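Local atomic coordinates of sensor protein (Bacillus halodurans, PDB entry 3O5Y), a protein that forms the GAF domain of a probable two-component sensor histidine kinase passing phosphate from ATP to a protein histidine. Residues 45-48 with 49-53; 80-83 with 84-88. All blocks are in the same frame, centred on the assembly; numbering follows the deposited sequence.

Contact 1 of 2, residues 45-48 with 49-53; sequences GSHS and LDIGS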
ATOM      1  N   GLY A  45      -2.880 -15.068   3.431  1.00 76.63           N
ATOM      2  CA  GLY A  45      -1.629 -15.804   3.602  1.00 79.72           C
ATOM      3  C   GLY A  45      -0.360 -15.083   3.172  1.00 78.53           C
ATOM      4  O   GLY A  45       0.730 -15.390   3.674  1.00 79.48           O
ATOM      5  N   SER A  46      -0.506 -14.105   2.274  1.00 76.72           N
ATOM      6  CA  SER A  46       0.600 -13.652   1.420  1.00 77.22           C
ATOM      7  C   SER A  46       1.395 -12.446   1.910  1.00 74.20           C
ATOM      8  O   SER A  46       1.196 -11.314   1.458  1.00 72.23           O
ATOM      9  CB  SER A  46       0.098 -13.400  -0.003  1.00 78.67           C
ATOM     10  OG  SER A  46      -0.690 -12.233  -0.028  1.00 76.56           O
ATOM     11  N   HIS A  47       2.307 -12.717   2.835  1.00 74.30           N
ATOM     12  CA  HIS A  47       3.327 -11.766   3.246  1.00 72.66           C
ATOM     13  C   HIS A  47       4.593 -12.544   3.580  1.00 74.02           C
ATOM     14  O   HIS A  47       4.523 -13.687   4.032  1.00 76.26           O
ATOM     15  CB  HIS A  47       2.866 -10.939   4.447  1.00 70.61           C
ATOM     16  CG  HIS A  47       2.297 -11.753   5.570  1.00 73.56           C
ATOM     17  ND1 HIS A  47       0.965 -11.704   5.923  1.00 75.01           N
ATOM     18  CD2 HIS A  47       2.878 -12.633   6.424  1.00 77.74           C
ATOM     19  CE1 HIS A  47       0.750 -12.516   6.944  1.00 78.09           C
ATOM     20  NE2 HIS A  47       1.895 -13.093   7.268  1.00 79.55           N
ATOM     21  N   SER A  48       5.749 -11.942   3.328  1.00 73.11           N
ATOM     22  CA  SER A  48       7.001 -12.503   3.817  1.00 73.52           C
ATOM     23  C   SER A  48       7.331 -11.925   5.184  1.00 70.43           C
ATOM     24  O   SER A  48       7.904 -12.615   6.029  1.00 71.92           O
ATOM     25  CB  SER A  48       8.147 -12.257   2.835  1.00 75.10           C
ATOM     26  OG  SER A  48       9.260 -13.092   3.150  1.00 77.33           O
ATOM     27  N   LEU A  49       6.971 -10.656   5.385  1.00 66.99           N
ATOM     28  CA  LEU A  49       7.123  -9.978   6.669  1.00 64.90           C
ATOM     29  C   LEU A  49       5.933 -10.276   7.558  1.00 64.72           C
ATOM     30  O   LEU A  49       4.798 -10.271   7.104  1.00 64.78           O
ATOM     31  CB  LEU A  49       7.241  -8.456   6.486  1.00 63.17           C
ATOM     32  CG  LEU A  49       8.417  -7.862   5.706  1.00 62.39           C
ATOM     33  CD1 LEU A  49       8.197  -6.396   5.450  1.00 60.16           C
ATOM     34  CD2 LEU A  49       9.729  -8.064   6.448  1.00 62.06           C
ATOM     35  N   ASP A  50       6.197 -10.541   8.827  1.00 65.03           N
ATOM     36  CA  ASP A  50       5.138 -10.732   9.798  1.00 65.97           C
ATOM     37  C   ASP A  50       4.256  -9.490   9.847  1.00 64.44           C
ATOM     38  O   ASP A  50       4.742  -8.377   9.624  1.00 63.47           O
ATOM     39  CB  ASP A  50       5.744 -10.949  11.184  1.00 67.98           C
ATOM     40  CG  ASP A  50       6.351 -12.334  11.363  1.00 70.45           C
ATOM     41  OD1 ASP A  50       6.492 -13.094  10.376  1.00 69.36           O
ATOM     42  OD2 ASP A  50       6.685 -12.658  12.524  1.00 73.63           O
ATOM     43  N   ILE A  51       2.966  -9.679  10.137  1.00 51.79           N
ATOM     44  CA  ILE A  51       2.093  -8.562  10.484  1.00 50.50           C
ATOM     45  C   ILE A  51       2.757  -7.913  11.686  1.00 50.61           C
ATOM     46  O   ILE A  51       3.281  -8.608  12.558  1.00 51.35           O
ATOM     47  CB  ILE A  51       0.674  -9.039  10.860  1.00 51.64           C
ATOM     48  CG1 ILE A  51      -0.002  -9.745   9.672  1.00 51.93           C
ATOM     49  CG2 ILE A  51      -0.185  -7.888  11.438  1.00 50.74           C
ATOM     50  CD1 ILE A  51       0.019  -8.969   8.370  1.00 51.17           C
ATOM     51  N   GLY A  52       2.788  -6.586  11.701  1.00 49.85           N
ATOM     52  CA  GLY A  52       3.433  -5.861  12.781  1.00 49.67           C
ATOM     53  C   GLY A  52       4.877  -5.466  12.506  1.00 48.77           C
ATOM     54  O   GLY A  52       5.456  -4.714  13.281  1.00 49.22           O
ATOM     55  N   SER A  53       5.471  -5.958  11.417  1.00 47.57           N
ATOM     56  CA  SER A  53       6.851  -5.565  11.078  1.00 47.05           C
ATOM     57  C   SER A  53       6.994  -4.053  10.894  1.00 46.63           C
ATOM     58  O   SER A  53       6.100  -3.380  10.364  1.00 46.41           O
ATOM     59  CB  SER A  53       7.340  -6.270   9.811  1.00 46.57           C
ATOM     60  OG  SER A  53       7.380  -7.671   9.980  1.00 48.25           O
TER

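Contact 2 of 2, residues 80-83 with 84-88; sequences QDNF and YEKQY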
ATOM      1  N   GLN A  80      18.428  -3.146 -11.823  1.00 70.20           N
ATOM      2  CA  GLN A  80      19.276  -2.067 -11.304  1.00 73.20           C
ATOM      3  C   GLN A  80      18.586  -1.137 -10.286  1.00 72.96           C
ATOM      4  O   GLN A  80      19.112  -0.071  -9.945  1.00 76.73           O
ATOM      5  CB  GLN A  80      19.858  -1.243 -12.463  1.00 76.78           C
ATOM      6  CG  GLN A  80      21.101  -1.847 -13.098  1.00 80.21           C
ATOM      7  CD  GLN A  80      22.016  -0.790 -13.710  1.00 87.48           C
ATOM      8  OE1 GLN A  80      22.929  -0.275 -13.049  1.00 89.54           O
ATOM      9  NE2 GLN A  80      21.770  -0.454 -14.976  1.00 89.73           N
ATOM     10  N   ASP A  81      17.417  -1.546  -9.803  1.00 69.65           N
ATOM     11  CA  ASP A  81      16.638  -0.755  -8.852  1.00 69.85           C
ATOM     12  C   ASP A  81      16.280  -1.638  -7.653  1.00 67.65           C
ATOM     13  O   ASP A  81      15.445  -2.535  -7.760  1.00 65.17           O
ATOM     14  CB  ASP A  81      15.378  -0.190  -9.541  1.00 69.99           C
ATOM     15  CG  ASP A  81      14.459   0.606  -8.594  1.00 72.66           C
ATOM     16  OD1 ASP A  81      14.945   1.308  -7.675  1.00 76.63           O
ATOM     17  OD2 ASP A  81      13.225   0.542  -8.796  1.00 73.28           O
ATOM     18  N   ASN A  82      16.951  -1.401  -6.527  1.00 60.47           N
ATOM     19  CA  ASN A  82      16.632  -2.076  -5.279  1.00 57.62           C
ATOM     20  C   ASN A  82      16.042  -1.090  -4.267  1.00 54.75           C
ATOM     21  O   ASN A  82      16.299   0.120  -4.319  1.00 55.29           O
ATOM     22  CB  ASN A  82      17.865  -2.799  -4.696  1.00 59.39           C
ATOM     23  CG  ASN A  82      17.503  -3.775  -3.542  1.00 60.00           C
ATOM     24  OD1 ASN A  82      16.545  -4.565  -3.652  1.00 60.13           O
ATOM     25  ND2 ASN A  82      18.273  -3.715  -2.436  1.00 59.58           N
ATOM     26  N   PHE A  83      15.216  -1.625  -3.378  1.00 51.05           N
ATOM     27  CA  PHE A  83      14.653  -0.874  -2.270  1.00 48.47           C
ATOM     28  C   PHE A  83      14.299  -1.873  -1.187  1.00 46.71           C
ATOM     29  O   PHE A  83      14.249  -3.081  -1.442  1.00 47.20           O
ATOM     30  CB  PHE A  83      13.443  -0.012  -2.701  1.00 47.80           C
ATOM     31  CG  PHE A  83      12.441  -0.732  -3.579  1.00 45.74           C
ATOM     32  CD1 PHE A  83      11.321  -1.349  -3.022  1.00 42.36           C
ATOM     33  CD2 PHE A  83      12.610  -0.769  -4.972  1.00 44.83           C
ATOM     34  CE1 PHE A  83      10.392  -1.995  -3.841  1.00 42.17           C
ATOM     35  CE2 PHE A  83      11.696  -1.416  -5.798  1.00 42.48           C
ATOM     36  CZ  PHE A  83      10.589  -2.037  -5.233  1.00 40.94           C
ATOM     37  N   TYR A  84      14.082  -1.388   0.028  1.00 45.17           N
ATOM     38  CA  TYR A  84      13.933  -2.281   1.159  1.00 43.62           C
ATOM     39  C   TYR A  84      12.813  -3.283   0.941  1.00 43.59           C
ATOM     40  O   TYR A  84      12.961  -4.454   1.275  1.00 44.82           O
ATOM     41  CB  TYR A  84      13.713  -1.510   2.459  1.00 43.10           C
ATOM     42  CG  TYR A  84      13.380  -2.418   3.601  1.00 41.62           C
ATOM     43  CD1 TYR A  84      12.055  -2.640   3.984  1.00 41.41           C
ATOM     44  CD2 TYR A  84      14.383  -3.099   4.272  1.00 41.37           C
ATOM     45  CE1 TYR A  84      11.749  -3.517   5.034  1.00 41.85           C
ATOM     46  CE2 TYR A  84      14.099  -3.958   5.309  1.00 42.03           C
ATOM     47  CZ  TYR A  84      12.784  -4.165   5.693  1.00 43.52           C
ATOM     48  OH  TYR A  84      12.526  -5.032   6.731  1.00 45.10           O
ATOM     49  N   GLU A  85      11.697  -2.839   0.376  1.00 42.79           N
ATOM     50  CA  GLU A  85      10.524  -3.710   0.267  1.00 42.76           C
ATOM     51  C   GLU A  85      10.627  -4.746  -0.854  1.00 43.44           C
ATOM     52  O   GLU A  85       9.873  -5.724  -0.874  1.00 44.07           O
ATOM     53  CB  GLU A  85       9.256  -2.875   0.085  1.00 42.20           C
ATOM     54  CG  GLU A  85       8.973  -1.912   1.223  1.00 41.44           C
ATOM     55  CD  GLU A  85       9.675  -0.570   1.098  1.00 40.96           C
ATOM     56  OE1 GLU A  85      10.647  -0.433   0.315  1.00 41.71           O
ATOM     57  OE2 GLU A  85       9.263   0.367   1.814  1.00 41.08           O
ATOM     58  N   LYS A  86      11.560  -4.530  -1.778  1.00 44.61           N
ATOM     59  CA  LYS A  86      11.589  -5.268  -3.034  1.00 45.63           C
ATOM     60  C   LYS A  86      11.630  -6.787  -2.880  1.00 46.67           C
ATOM     61  O   LYS A  86      10.751  -7.478  -3.389  1.00 46.86           O
ATOM     62  CB  LYS A  86      12.730  -4.782  -3.925  1.00 46.42           C
ATOM     63  CG  LYS A  86      12.783  -5.476  -5.269  1.00 47.20           C
ATOM     64  CD  LYS A  86      13.553  -4.664  -6.296  1.00 49.41           C
ATOM     65  CE  LYS A  86      13.912  -5.549  -7.481  1.00 54.89           C
ATOM     66  NZ  LYS A  86      14.023  -4.778  -8.759  1.00 57.58           N
ATOM     67  N   GLN A  87      12.625  -7.309  -2.168  1.00 47.64           N
ATOM     68  CA  GLN A  87      12.758  -8.761  -2.024  1.00 48.63           C
ATOM     69  C   GLN A  87      11.506  -9.372  -1.396  1.00 47.94           C
ATOM     70  O   GLN A  87      11.216 -10.538  -1.617  1.00 49.07           O
ATOM     71  CB  GLN A  87      13.994  -9.132  -1.194  1.00 49.27           C
ATOM     72  CG  GLN A  87      13.902  -8.626   0.246  1.00 50.51           C
ATOM     73  CD  GLN A  87      14.965  -9.194   1.160  1.00 52.10           C
ATOM     74  OE1 GLN A  87      15.705  -8.439   1.802  1.00 50.75           O
ATOM     75  NE2 GLN A  87      15.042 -10.523   1.237  1.00 51.35           N
ATOM     76  N   TYR A  88      10.776  -8.588  -0.607  1.00 47.37           N
ATOM     77  CA  TYR A  88       9.628  -9.099   0.143  1.00 46.74           C
ATOM     78  C   TYR A  88       8.389  -9.088  -0.728  1.00 46.36           C
ATOM     79  O   TYR A  88       7.438  -9.812  -0.469  1.00 46.98           O
ATOM     80  CB  TYR A  88       9.422  -8.316   1.453  1.00 46.82           C
ATOM     81  CG  TYR A  88      10.598  -8.428   2.405  1.00 47.66           C
ATOM     82  CD1 TYR A  88      11.323  -7.304   2.778  1.00 47.37           C
ATOM     83  CD2 TYR A  88      11.004  -9.669   2.905  1.00 49.26           C
ATOM     84  CE1 TYR A  88      12.407  -7.397   3.623  1.00 49.19           C
ATOM     85  CE2 TYR A  88      12.102  -9.779   3.755  1.00 50.82           C
ATOM     86  CZ  TYR A  88      12.799  -8.636   4.106  1.00 52.21           C
ATOM     87  OH  TYR A  88      13.888  -8.725   4.947  1.00 55.28           O
TER
HETATM   88  O   HOH W   1      12.704  -2.321  -9.336  1.00 49.75           O
HETATM   89  O   HOH W   2      14.908  -5.687  -1.415  1.00 43.16           O

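Contact 1 of 2, residues 45-48 with 49-53
The loop linking strand 35-42 to strand 54-55 of the GAF domain folds back on itself through H47, whose imidazole has the carbonyl O of L49 and the delta methyl of I51 on the same side of its plane, and closes with a type II beta turn from D50 to S53. CD2 of H47 lies 3.1 Å from O of L49. On that same side of the ring, nearer ND1 and CE1, the delta methyl of I51 comes in, its CD1 3.8 Å from ND1 of H47, and the two side chains run across each other at about a right angle. The first torsion of H47 (chi1 49°) tucks CG between the backbone N and the carbonyl carbon and so carries the ring forward to these later residues. Against the opposite face, O of G45 stands 4.2 Å from the ring plane, over its centre. I51 also rests on L38 and V41 of strand 35-42, and H47 touches V41, so the pair lies against the sheet while the loop as a whole stays at the surface.

In the turn, G52 has a positive phi of 95°; a CB there would press against the carbonyl O of I51. G52 and S53 also make backbone hydrogen bonds with L38, tying the turn to the neighbouring strand. The carbonyl of D50 is gripped twice by one residue. S53 N reaches D50 O at 3.1 Å, closing the turn, while the hydroxyl S53 OG donates to D50 O at 2.8 Å from 20° off the carbonyl plane.

Contact 2 of 2, residues 80-83 with 84-88
K86 lays its CB over the face of the F83 ring, a CH-pi contact that packs the loop after strand 72-75 against the start of helix 86-90 in this GAF domain. CB of K86 stands 3.6 Å from the centroid of the F83 ring and only 12° off its normal. Farther along the extended lysine chain, CD of K86 stays over the same face, above the rim near CE2 of F83. F83 turns its ring back under the lysine because CG falls between the backbone N and the carbonyl carbon (chi1 46°). At the edge of the ring, near its plane, OE1 of E85 lies 3.5 Å from CD1 of F83. The main partners of that carboxylate are S60 OG and the backbone N atoms of L61 and Y62, where helix 61-68 begins, which probably favours the negative charge. An alanine in place of F83 would probably leave the aliphatic part of K86 without its flat support and open a gap beside the E85 carboxylate.

The backbone adds a further tie: K86 N donates to F83 O at 3.1 Å. A water then bridges three groups here, donating to N82 OD1 and F83 O and accepting from the Q87 backbone N. Beyond the ring, the lysine runs back along the loop until its ammonium meets the main chain; NZ of K86 donates to O of D81 at 2.8 Å, almost straight in line with the carbonyl (161°). A second water links the same ammonium to the aspartate, accepting from K86 NZ at 2.8 Å and donating to D81 OD2 at 3.0 Å.

Overall arrangement
From the N terminus, the chain runs through helix 6-20 and the first two long strands before contact 1 closes the loop that leads from strand 35-42 to edge strand 54-55. It then passes helix 61-68 and strand 72-75, at the other edge of the sheet, and contact 2 forms where the following loop enters helix 86-90. The two lie in series, neither enclosing nor crossing the other, with centres about 16 Å apart. Their borders nonetheless pack together: L49 CD2 lies 3.9 Å from Y88 CZ and 4.1 Å from Y84 OH, while S48 also leans on the Y88 ring. Helix 86-90 thus meets the loop of contact 1.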